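Local coordinates for protein ferredoxin--NADP reductase, apicoplast (Plasmodium falciparum, PDB 3JQR) that transfers electrons between ferredoxin and NADP(H) through a bound FAD in the apicoplast, and may serve the last step of isoprenoid precursor synthesis, at residues G55-Y60 / Y152-H157. The protein carries 1 engineered substitution. Residues are numbered along the deposited sequence; the frame is centred on the assembly and turned at random.
Sequences GIIPYY and YLTGAH
G55 and T154 form a hydrogen-bonded antiparallel pair in the FAD-binding beta barrel of the ferredoxin-NADP reductase fold, where strand 53-56 runs beside strand 150-157. G55 N reaches T154 O at 2.8 Å, and T154 N returns an equally short bond to G55 O. I56 and L153 follow as the non-hydrogen-bonded pair; I57 N then donates to Y152 O almost straight, 173° at the hydrogen. Beyond it a water replaces direct backbone bonding as the type II turn from I57 to Y60 begins: it accepts from Y152 N at 3.0 Å and lies close to I57 O, at a doubtfully short distance.

Glycine suits position 55 because T154 OG1 lies 3.2 Å from G55 CA, in the space a side chain would need. The T154 hydroxyl sits between its own backbone N and carbonyl carbon (chi1 73°), which lets OG1 hydrogen-bond H157 NE2 at 2.7 Å and leaves CG2 to meet I57 CD1. N8 OD1 hydrogen-bonds H157 ND1, so both nitrogens are held. On the I56 and L153 face, the two branched apolar chains lie side by side, with F141 of helix 137-143 and Y103 also packed on I56. Because Y103 and L102, which H157 touches, bind FAD, the pair probably belongs to the cofactor's second shell.

At the turn, Y60 swings its ring back over Y152 in an offset stack, centroids 4.4 Å apart and planes at 28°, a contact suited to flat aromatic rings; R98 makes a cation-pi contact with Y60. Y60 CD2 stands 3.5 Å above the plane of the Y152 ring, over its centre.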
ATOM      1  N   GLY A  55       6.067  -3.958  16.976  1.00 25.42           N
ATOM      2  CA  GLY A  55       5.075  -4.848  16.413  1.00 25.80           C
ATOM      3  C   GLY A  55       4.049  -5.218  17.458  1.00 26.57           C
ATOM      4  O   GLY A  55       4.398  -5.590  18.578  1.00 27.13           O
ATOM      5  N   ILE A  56       2.778  -5.095  17.097  1.00 26.93           N
ATOM      6  CA  ILE A  56       1.697  -5.565  17.943  1.00 27.94           C
ATOM      7  C   ILE A  56       1.137  -6.855  17.353  1.00 28.42           C
ATOM      8  O   ILE A  56       0.788  -6.900  16.175  1.00 29.19           O
ATOM      9  CB  ILE A  56       0.570  -4.518  18.036  1.00 28.21           C
ATOM     10  CG1 ILE A  56       1.068  -3.261  18.753  1.00 28.00           C
ATOM     11  CG2 ILE A  56      -0.646  -5.100  18.740  1.00 28.64           C
ATOM     12  CD1 ILE A  56       0.026  -2.173  18.875  1.00 26.02           C
ATOM     13  N   ILE A  57       1.066  -7.910  18.162  1.00 28.97           N
ATOM     14  CA  ILE A  57       0.453  -9.164  17.724  1.00 28.57           C
ATOM     15  C   ILE A  57      -1.016  -9.208  18.122  1.00 29.63           C
ATOM     16  O   ILE A  57      -1.340  -9.332  19.300  1.00 29.45           O
ATOM     17  CB  ILE A  57       1.154 -10.395  18.325  1.00 27.98           C
ATOM     18  CG1 ILE A  57       2.653 -10.371  18.016  1.00 27.36           C
ATOM     19  CG2 ILE A  57       0.521 -11.678  17.796  1.00 27.37           C
ATOM     20  CD1 ILE A  57       3.441 -11.414  18.782  1.00 27.99           C
ATOM     21  N   PRO A  58      -1.919  -9.104  17.138  1.00 31.25           N
ATOM     22  CA  PRO A  58      -3.338  -9.151  17.463  1.00 32.54           C
ATOM     23  C   PRO A  58      -3.761 -10.515  18.012  1.00 34.72           C
ATOM     24  O   PRO A  58      -3.390 -11.552  17.459  1.00 34.82           O
ATOM     25  CB  PRO A  58      -4.018  -8.884  16.115  1.00 32.25           C
ATOM     26  CG  PRO A  58      -2.974  -8.240  15.272  1.00 30.40           C
ATOM     27  CD  PRO A  58      -1.685  -8.848  15.708  1.00 30.90           C
ATOM     28  N   TYR A  59      -4.511 -10.493  19.113  1.00 36.57           N
ATOM     29  CA  TYR A  59      -5.136 -11.690  19.687  1.00 37.76           C
ATOM     30  C   TYR A  59      -4.185 -12.700  20.327  1.00 39.39           C
ATOM     31  O   TYR A  59      -4.552 -13.861  20.512  1.00 40.01           O
ATOM     32  CB  TYR A  59      -6.007 -12.394  18.641  1.00 37.39           C
ATOM     33  CG  TYR A  59      -7.073 -11.502  18.052  1.00 35.90           C
ATOM     34  CD1 TYR A  59      -6.952 -11.002  16.765  1.00 34.32           C
ATOM     35  CD2 TYR A  59      -8.190 -11.145  18.792  1.00 34.99           C
ATOM     36  CE1 TYR A  59      -7.920 -10.178  16.228  1.00 34.28           C
ATOM     37  CE2 TYR A  59      -9.164 -10.323  18.263  1.00 33.35           C
ATOM     38  CZ  TYR A  59      -9.023  -9.843  16.982  1.00 31.62           C
ATOM     39  OH  TYR A  59      -9.993  -9.026  16.456  1.00 32.77           O
ATOM     40  N   TYR A  60      -2.974 -12.275  20.673  1.00 41.04           N
ATOM     41  CA  TYR A  60      -2.003 -13.196  21.266  1.00 42.22           C
ATOM     42  C   TYR A  60      -2.609 -13.942  22.448  1.00 42.15           C
ATOM     43  O   TYR A  60      -3.236 -13.333  23.314  1.00 43.03           O
ATOM     44  CB  TYR A  60      -0.741 -12.456  21.713  1.00 42.63           C
ATOM     45  CG  TYR A  60       0.421 -13.371  22.044  1.00 44.17           C
ATOM     46  CD1 TYR A  60       1.381 -13.674  21.088  1.00 44.81           C
ATOM     47  CD2 TYR A  60       0.557 -13.933  23.308  1.00 44.75           C
ATOM     48  CE1 TYR A  60       2.446 -14.505  21.381  1.00 45.16           C
ATOM     49  CE2 TYR A  60       1.621 -14.768  23.609  1.00 44.61           C
ATOM     50  CZ  TYR A  60       2.561 -15.049  22.640  1.00 45.10           C
ATOM     51  OH  TYR A  60       3.623 -15.875  22.921  1.00 46.96           O
ATOM     52  N   TYR A 152       0.793  -7.663  23.400  1.00 30.89           N
ATOM     53  CA  TYR A 152       2.093  -8.294  23.208  1.00 29.78           C
ATOM     54  C   TYR A 152       2.895  -7.657  22.083  1.00 29.00           C
ATOM     55  O   TYR A 152       2.413  -7.523  20.959  1.00 28.97           O
ATOM     56  CB  TYR A 152       1.921  -9.799  22.999  1.00 30.18           C
ATOM     57  CG  TYR A 152       1.302 -10.474  24.201  1.00 29.68           C
ATOM     58  CD1 TYR A 152      -0.068 -10.415  24.424  1.00 29.32           C
ATOM     59  CD2 TYR A 152       2.089 -11.150  25.125  1.00 30.72           C
ATOM     60  CE1 TYR A 152      -0.639 -11.021  25.527  1.00 32.09           C
ATOM     61  CE2 TYR A 152       1.528 -11.761  26.235  1.00 30.98           C
ATOM     62  CZ  TYR A 152       0.162 -11.693  26.429  1.00 33.02           C
ATOM     63  OH  TYR A 152      -0.409 -12.298  27.528  1.00 31.37           O
ATOM     64  N   LEU A 153       4.126  -7.269  22.396  1.00 28.15           N
ATOM     65  CA  LEU A 153       4.931  -6.478  21.476  1.00 27.96           C
ATOM     66  C   LEU A 153       6.192  -7.184  20.997  1.00 27.54           C
ATOM     67  O   LEU A 153       6.837  -7.917  21.746  1.00 27.32           O
ATOM     68  CB  LEU A 153       5.306  -5.140  22.119  1.00 27.82           C
ATOM     69  CG  LEU A 153       4.162  -4.159  22.380  1.00 26.52           C
ATOM     70  CD1 LEU A 153       4.659  -2.948  23.153  1.00 26.62           C
ATOM     71  CD2 LEU A 153       3.527  -3.729  21.069  1.00 29.50           C
ATOM     72  N   THR A 154       6.530  -6.945  19.734  1.00 27.20           N
ATOM     73  CA  THR A 154       7.781  -7.393  19.151  1.00 26.59           C
ATOM     74  C   THR A 154       8.593  -6.147  18.816  1.00 26.25           C
ATOM     75  O   THR A 154       8.023  -5.088  18.562  1.00 25.41           O
ATOM     76  CB  THR A 154       7.537  -8.178  17.848  1.00 27.56           C
ATOM     77  OG1 THR A 154       7.162  -7.272  16.802  1.00 26.74           O
ATOM     78  CG2 THR A 154       6.434  -9.208  18.036  1.00 28.15           C
ATOM     79  N   GLY A 155       9.918  -6.263  18.819  1.00 25.70           N
ATOM     80  CA  GLY A 155      10.767  -5.141  18.425  1.00 25.78           C
ATOM     81  C   GLY A 155      12.037  -5.001  19.243  1.00 26.16           C
ATOM     82  O   GLY A 155      12.415  -5.911  19.980  1.00 25.02           O
ATOM     83  N   ALA A 156      12.707  -3.859  19.108  1.00 26.63           N
ATOM     84  CA  ALA A 156      12.265  -2.791  18.217  1.00 27.19           C
ATOM     85  C   ALA A 156      12.555  -3.112  16.749  1.00 28.08           C
ATOM     86  O   ALA A 156      13.363  -3.990  16.444  1.00 27.85           O
ATOM     87  CB  ALA A 156      12.924  -1.475  18.612  1.00 26.89           C
ATOM     88  N   HIS A 157      11.895  -2.391  15.845  1.00 28.31           N
ATOM     89  CA  HIS A 157      12.109  -2.574  14.412  1.00 28.35           C
ATOM     90  C   HIS A 157      12.426  -1.253  13.717  1.00 29.04           C
ATOM     91  O   HIS A 157      11.956  -0.197  14.135  1.00 28.97           O
ATOM     92  CB  HIS A 157      10.863  -3.167  13.751  1.00 27.59           C
ATOM     93  CG  HIS A 157      10.317  -4.374  14.443  1.00 25.86           C
ATOM     94  ND1 HIS A 157      10.936  -5.604  14.396  1.00 25.65           N
ATOM     95  CD2 HIS A 157       9.190  -4.548  15.175  1.00 26.67           C
ATOM     96  CE1 HIS A 157      10.223  -6.480  15.079  1.00 26.91           C
ATOM     97  NE2 HIS A 157       9.158  -5.864  15.562  1.00 27.52           N
TER
HETATM   98  O   HOH W   1      -1.493  -8.299  21.625  1.00 31.78           O